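Long-range contacts in 65 kDa virulence protein (Salmonella typhimurium, PDB 2GWM), which probably transfers ADP-ribose from NAD(+) to an arginine of host actin through this C-terminal catalytic domain, which would block actin filament assembly: residues Lys107-Thr112 with Glu148-Pro153; Gln168-Gln173 with Asn188-Ile193. One frame throughout, in Å; residues are numbered along the deposited sequence.

Interaction 1: Lys107-Thr112 with Glu148-Pro153; sequences KAFMST and EMLFPP
OG of S111 (chi1 178°) and CG of E148 (chi1 -178°) both lie opposite their backbone nitrogens, and the extended glutamate chain brings OE2 within 2.6 Å of S111 OG. The two residues sit on an antiparallel strand pair, 110-112 with 149-151, in which 110-112 is the outer strand and 149-151 the middle one of a three-stranded sheet. The S111 hydroxyl donates to E148 OE2 from above the carboxylate plane. Together with R81, whose NH1 bonds S111 O, these residues match the Arg-Ser-Glu signature of arginine-specific ADP-ribosyltransferases; all three are predicted active-site residues.

M110 and F151 form a hydrogen-bonded pair, S111 and L150 a non-hydrogen-bonded one, and T112 and M149 again a hydrogen-bonded one. This alternation puts S111 and L150 on one face and M110, T112, M149 and F151 on the other.

On the latter face the chain of M110, bent at chi3, lays CE over the F151 ring, 3.8 Å from its centroid and offset toward the rim. T112 OG1 stands at the edge of the same ring. At the loop end, F109 takes P153 CD squarely over one face, 3.6 Å from the ring centroid, a CH-pi contact; beside it P153 CA directs its hydrogen at A108 O, 3.4 Å away. Y11 of helix 3-24 also meets the F109 ring, joining this strand pair to the helical side of the domain.

T112 OG1 sits between its own N and carbonyl carbon, chi1 71°, and can therefore reach across the pair. M149 O accepts two bonds, from T112 N at 2.9 Å and from T112 OG1 at 2.9 Å, arriving from opposite faces of the carbonyl plane.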
loop_
_atom_site.group_PDB
_atom_site.type_symbol
_atom_site.label_atom_id
_atom_site.label_comp_id
_atom_site.label_asym_id
_atom_site.label_seq_id
_atom_site.Cartn_x
_atom_site.Cartn_y
_atom_site.Cartn_z
ATOM N N LYS A 107 -6.543 3.353 -5.045
ATOM C CA LYS A 107 -6.026 4.495 -5.807
ATOM C C LYS A 107 -4.603 4.929 -5.498
ATOM O O LYS A 107 -4.008 5.655 -6.267
ATOM C CB LYS A 107 -6.950 5.679 -5.625
ATOM C CG LYS A 107 -8.323 5.410 -6.288
ATOM C CD LYS A 107 -9.164 6.653 -6.251
ATOM C CE LYS A 107 -10.593 6.355 -6.676
ATOM N NZ LYS A 107 -10.784 6.119 -8.177
ATOM N N ALA A 108 -4.109 4.522 -4.370
ATOM C CA ALA A 108 -2.817 4.894 -3.864
ATOM C C ALA A 108 -1.785 3.809 -4.227
ATOM O O ALA A 108 -2.130 2.690 -4.632
ATOM C CB ALA A 108 -2.907 5.043 -2.341
ATOM N N PHE A 109 -0.512 4.088 -3.945
ATOM C CA PHE A 109 0.475 3.020 -3.905
ATOM C C PHE A 109 0.026 2.071 -2.781
ATOM O O PHE A 109 -0.473 2.530 -1.758
ATOM C CB PHE A 109 1.845 3.572 -3.648
ATOM C CG PHE A 109 2.470 4.286 -4.824
ATOM C CD1 PHE A 109 3.297 3.612 -5.675
ATOM C CD2 PHE A 109 2.205 5.600 -5.082
ATOM C CE1 PHE A 109 3.899 4.260 -6.732
ATOM C CE2 PHE A 109 2.780 6.252 -6.158
ATOM C CZ PHE A 109 3.561 5.567 -6.993
ATOM N N MET A 110 0.191 0.797 -2.996
ATOM C CA MET A 110 -0.282 -0.231 -2.027
ATOM C C MET A 110 0.919 -0.982 -1.461
ATOM O O MET A 110 1.639 -1.630 -2.186
ATOM C CB MET A 110 -1.280 -1.188 -2.659
ATOM C CG MET A 110 -1.884 -2.165 -1.610
ATOM S SD MET A 110 -3.002 -3.327 -2.430
ATOM C CE MET A 110 -1.943 -4.484 -3.184
ATOM N N SER A 111 1.164 -0.829 -0.157
ATOM C CA SER A 111 2.272 -1.481 0.499
ATOM C C SER A 111 1.831 -2.795 1.158
ATOM O O SER A 111 0.797 -2.832 1.818
ATOM C CB SER A 111 2.817 -0.566 1.580
ATOM O OG SER A 111 3.865 -1.172 2.268
ATOM N N THR A 112 2.635 -3.815 0.969
ATOM C CA THR A 112 2.352 -5.170 1.479
ATOM C C THR A 112 3.684 -5.807 1.901
ATOM O O THR A 112 4.737 -5.278 1.607
ATOM C CB THR A 112 1.716 -6.075 0.402
ATOM O OG1 THR A 112 2.674 -6.430 -0.605
ATOM C CG2 THR A 112 0.500 -5.456 -0.205
ATOM N N GLU A 148 9.229 -5.584 1.798
ATOM C CA GLU A 148 8.058 -4.829 1.361
ATOM C C GLU A 148 7.884 -5.060 -0.096
ATOM O O GLU A 148 8.826 -4.829 -0.866
ATOM C CB GLU A 148 8.255 -3.360 1.674
ATOM C CG GLU A 148 7.077 -2.502 1.296
ATOM C CD GLU A 148 7.199 -1.070 1.789
ATOM O OE1 GLU A 148 8.296 -0.682 2.307
ATOM O OE2 GLU A 148 6.192 -0.351 1.611
ATOM N N MET A 149 6.675 -5.435 -0.486
ATOM C CA MET A 149 6.276 -5.467 -1.883
ATOM C C MET A 149 5.323 -4.295 -2.098
ATOM O O MET A 149 4.268 -4.207 -1.455
ATOM C CB MET A 149 5.523 -6.755 -2.207
ATOM C CG MET A 149 4.917 -6.660 -3.555
ATOM S SD MET A 149 4.648 -8.219 -4.338
ATOM C CE MET A 149 6.257 -8.097 -4.883
ATOM N N LEU A 150 5.724 -3.340 -2.939
ATOM C CA LEU A 150 4.943 -2.153 -3.182
ATOM C C LEU A 150 4.304 -2.305 -4.568
ATOM O O LEU A 150 4.920 -2.801 -5.509
ATOM C CB LEU A 150 5.865 -0.911 -3.169
ATOM C CG LEU A 150 5.124 0.411 -3.240
ATOM C CD1 LEU A 150 4.400 0.711 -2.021
ATOM C CD2 LEU A 150 6.150 1.528 -3.468
ATOM N N PHE A 151 3.049 -1.865 -4.662
ATOM C CA PHE A 151 2.284 -1.836 -5.877
ATOM C C PHE A 151 2.014 -0.401 -6.271
ATOM O O PHE A 151 1.766 0.433 -5.431
ATOM C CB PHE A 151 0.930 -2.542 -5.635
ATOM C CG PHE A 151 1.029 -4.043 -5.437
ATOM C CD1 PHE A 151 0.801 -4.918 -6.460
ATOM C CD2 PHE A 151 1.416 -4.552 -4.221
ATOM C CE1 PHE A 151 0.895 -6.290 -6.280
ATOM C CE2 PHE A 151 1.533 -5.881 -4.042
ATOM C CZ PHE A 151 1.277 -6.746 -5.061
ATOM N N PRO A 152 2.029 -0.132 -7.576
ATOM C CA PRO A 152 1.680 1.219 -8.007
ATOM C C PRO A 152 0.218 1.486 -7.878
ATOM O O PRO A 152 -0.577 0.579 -7.584
ATOM C CB PRO A 152 2.091 1.225 -9.485
ATOM C CG PRO A 152 1.862 -0.185 -9.927
ATOM C CD PRO A 152 2.288 -1.011 -8.701
ATOM N N PRO A 153 -0.184 2.740 -8.075
ATOM C CA PRO A 153 -1.598 3.120 -7.968
ATOM C C PRO A 153 -2.529 2.310 -8.857
ATOM O O PRO A 153 -2.139 1.888 -9.943
ATOM C CB PRO A 153 -1.594 4.593 -8.394
ATOM C CG PRO A 153 -0.283 5.047 -8.065
ATOM C CD PRO A 153 0.647 3.916 -8.379
HETATM O O HOH W 1 -2.640 0.364 -5.781
#

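Interaction 2: Gln168-Gln173 with Asn188-Ile193; sequences QDFASQ and NRIKRI
F170 reaches from helix 168-175 to I190 and I193, and the ring carries most of the contact. Its chi1 of 171° turns CG away from the backbone nitrogen and sends the ring outward from the helix, so that I190 CG2 abuts its edge, in plane, 3.8 Å from F170 CZ. I193 meets the same ring obliquely: its CD1 lies 4.0 Å from F170 CD1. Three residues further along the helix, Q173 CB stands 3.9 Å from I193 CD1, and this one methyl thus touches both the ring and a methylene of the helix. L174 of the same helix also touches I190 and I193.

The packing joins the helix to the start of strand 192-198, which pairs through I193 with V163 of strand 155-164; F170 and Q173 touch V163 too. The helix therefore lies against two neighbouring strands of the five-stranded sheet.

The outer side is looser and polar. Q173 NE2 bonds D169 OD1 at 2.9 Å, on the syn side of the carboxylate; this bond lies within the helix and involves no atom of 188-193. R192, whose side chain starts away from the helix, hydrogen-bonds T122 and forms a salt bridge with D86.

No hydrogen bond crosses the contact, which therefore rests on burying apolar surface and on shape, with no directional bond between these two segments.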
loop_
_atom_site.group_PDB
_atom_site.type_symbol
_atom_site.label_atom_id
_atom_site.label_comp_id
_atom_site.label_asym_id
_atom_site.label_seq_id
_atom_site.Cartn_x
_atom_site.Cartn_y
_atom_site.Cartn_z
ATOM N N GLN A 168 -12.988 -22.033 14.742
ATOM C CA GLN A 168 -11.831 -22.823 14.401
ATOM C C GLN A 168 -11.335 -22.504 13.003
ATOM O O GLN A 168 -10.156 -22.564 12.733
ATOM C CB GLN A 168 -12.104 -24.351 14.553
ATOM C CG GLN A 168 -10.877 -25.213 14.380
ATOM C CD GLN A 168 -9.719 -24.829 15.254
ATOM O OE1 GLN A 168 -9.915 -24.392 16.378
ATOM N NE2 GLN A 168 -8.497 -25.124 14.786
ATOM N N ASP A 169 -12.225 -22.251 12.061
ATOM C CA ASP A 169 -11.790 -21.809 10.747
ATOM C C ASP A 169 -10.896 -20.586 10.823
ATOM O O ASP A 169 -9.840 -20.557 10.241
ATOM C CB ASP A 169 -13.018 -21.560 9.869
ATOM C CG ASP A 169 -12.695 -21.101 8.417
ATOM O OD1 ASP A 169 -11.668 -21.435 7.834
ATOM O OD2 ASP A 169 -13.574 -20.388 7.873
ATOM N N PHE A 170 -11.344 -19.606 11.580
ATOM C CA PHE A 170 -10.508 -18.409 11.794
ATOM C C PHE A 170 -9.197 -18.764 12.457
ATOM O O PHE A 170 -8.134 -18.302 12.048
ATOM C CB PHE A 170 -11.269 -17.412 12.605
ATOM C CG PHE A 170 -10.472 -16.238 13.087
ATOM C CD1 PHE A 170 -10.308 -15.138 12.248
ATOM C CD2 PHE A 170 -9.936 -16.209 14.338
ATOM C CE1 PHE A 170 -9.630 -14.015 12.759
ATOM C CE2 PHE A 170 -9.299 -15.120 14.811
ATOM C CZ PHE A 170 -9.098 -14.058 13.965
ATOM N N ALA A 171 -9.260 -19.556 13.544
ATOM C CA ALA A 171 -8.066 -19.872 14.307
ATOM C C ALA A 171 -7.042 -20.571 13.388
ATOM O O ALA A 171 -5.813 -20.333 13.472
ATOM C CB ALA A 171 -8.408 -20.780 15.444
ATOM N N SER A 172 -7.513 -21.496 12.554
ATOM C CA SER A 172 -6.662 -22.247 11.649
ATOM C C SER A 172 -6.113 -21.320 10.589
ATOM O O SER A 172 -4.908 -21.344 10.345
ATOM C CB SER A 172 -7.449 -23.349 10.978
ATOM O OG SER A 172 -6.636 -24.170 10.177
ATOM N N GLN A 173 -6.979 -20.492 9.976
ATOM C CA GLN A 173 -6.435 -19.594 8.936
ATOM C C GLN A 173 -5.412 -18.673 9.500
ATOM O O GLN A 173 -4.366 -18.395 8.903
ATOM C CB GLN A 173 -7.571 -18.869 8.252
ATOM C CG GLN A 173 -8.442 -19.767 7.376
ATOM C CD GLN A 173 -9.259 -19.012 6.362
ATOM O OE1 GLN A 173 -8.813 -18.010 5.797
ATOM N NE2 GLN A 173 -10.461 -19.474 6.131
ATOM N N ASN A 188 -5.409 -11.162 19.813
ATOM C CA ASN A 188 -6.783 -11.004 20.264
ATOM C C ASN A 188 -7.448 -9.746 19.702
ATOM O O ASN A 188 -8.664 -9.616 19.746
ATOM C CB ASN A 188 -6.903 -11.044 21.764
ATOM C CG ASN A 188 -6.458 -12.386 22.368
ATOM O OD1 ASN A 188 -5.761 -12.407 23.401
ATOM N ND2 ASN A 188 -6.760 -13.444 21.724
ATOM N N ARG A 189 -6.626 -8.822 19.180
ATOM C CA ARG A 189 -7.114 -7.599 18.528
ATOM C C ARG A 189 -7.746 -7.843 17.160
ATOM O O ARG A 189 -8.441 -6.996 16.642
ATOM C CB ARG A 189 -5.945 -6.635 18.257
ATOM C CG ARG A 189 -5.285 -6.129 19.520
ATOM C CD ARG A 189 -3.973 -5.306 19.228
ATOM N NE ARG A 189 -4.270 -4.247 18.282
ATOM C CZ ARG A 189 -3.500 -3.814 17.273
ATOM N NH1 ARG A 189 -2.301 -4.333 16.986
ATOM N NH2 ARG A 189 -3.972 -2.821 16.515
ATOM N N ILE A 190 -7.525 -9.017 16.584
ATOM C CA ILE A 190 -7.928 -9.268 15.221
ATOM C C ILE A 190 -9.390 -9.578 15.135
ATOM O O ILE A 190 -9.865 -10.514 15.825
ATOM C CB ILE A 190 -7.090 -10.385 14.561
ATOM C CG1 ILE A 190 -5.592 -10.019 14.602
ATOM C CG2 ILE A 190 -7.535 -10.682 13.146
ATOM C CD1 ILE A 190 -4.723 -11.161 14.228
ATOM N N LYS A 191 -10.084 -8.856 14.257
ATOM C CA LYS A 191 -11.490 -9.056 14.055
ATOM C C LYS A 191 -11.818 -9.915 12.848
ATOM O O LYS A 191 -12.798 -10.658 12.822
ATOM C CB LYS A 191 -12.187 -7.716 13.898
ATOM C CG LYS A 191 -13.691 -7.807 13.844
ATOM C CD LYS A 191 -14.259 -6.609 14.625
ATOM C CE LYS A 191 -15.690 -6.819 15.018
ATOM N NZ LYS A 191 -16.576 -6.636 13.847
ATOM N N ARG A 192 -10.960 -9.880 11.839
ATOM C CA ARG A 192 -11.237 -10.585 10.616
ATOM C C ARG A 192 -9.987 -10.766 9.789
ATOM O O ARG A 192 -9.010 -10.001 9.886
ATOM C CB ARG A 192 -12.290 -9.828 9.819
ATOM C CG ARG A 192 -11.693 -8.540 9.260
ATOM C CD ARG A 192 -12.742 -7.693 8.569
ATOM N NE ARG A 192 -13.821 -7.182 9.420
ATOM C CZ ARG A 192 -13.720 -6.154 10.260
ATOM N NH1 ARG A 192 -12.545 -5.568 10.440
ATOM N NH2 ARG A 192 -14.786 -5.736 10.972
ATOM N N ILE A 193 -10.025 -11.807 8.990
ATOM C CA ILE A 193 -9.155 -12.026 7.858
ATOM C C ILE A 193 -9.963 -11.840 6.615
ATOM O O ILE A 193 -11.057 -12.358 6.493
ATOM C CB ILE A 193 -8.496 -13.473 7.884
ATOM C CG1 ILE A 193 -7.723 -13.708 9.172
ATOM C CG2 ILE A 193 -7.659 -13.732 6.602
ATOM C CD1 ILE A 193 -7.506 -15.191 9.423
#

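How the interactions relate
Interaction 1 lies near the middle of the chain, its centre about 4 Å from that of the chain, whereas interaction 2 sits about 22 Å out; nearest atoms of the two are about 13 Å apart and do not touch. They share no strand or helix: 107-112 with 148-153 forms two strands of the three-stranded sheet, while 168-173 with 188-193 sets a helix against the five-stranded one. The larger sheet gives an indirect link: V79 of its strand 78-83 touches T112 and M149, and its strand 192-198 carries I193. Chemically they diverge: six hydrogen bonds and 563 Å² of buried surface at the predicted active site, against 223 Å² of apolar packing at the periphery.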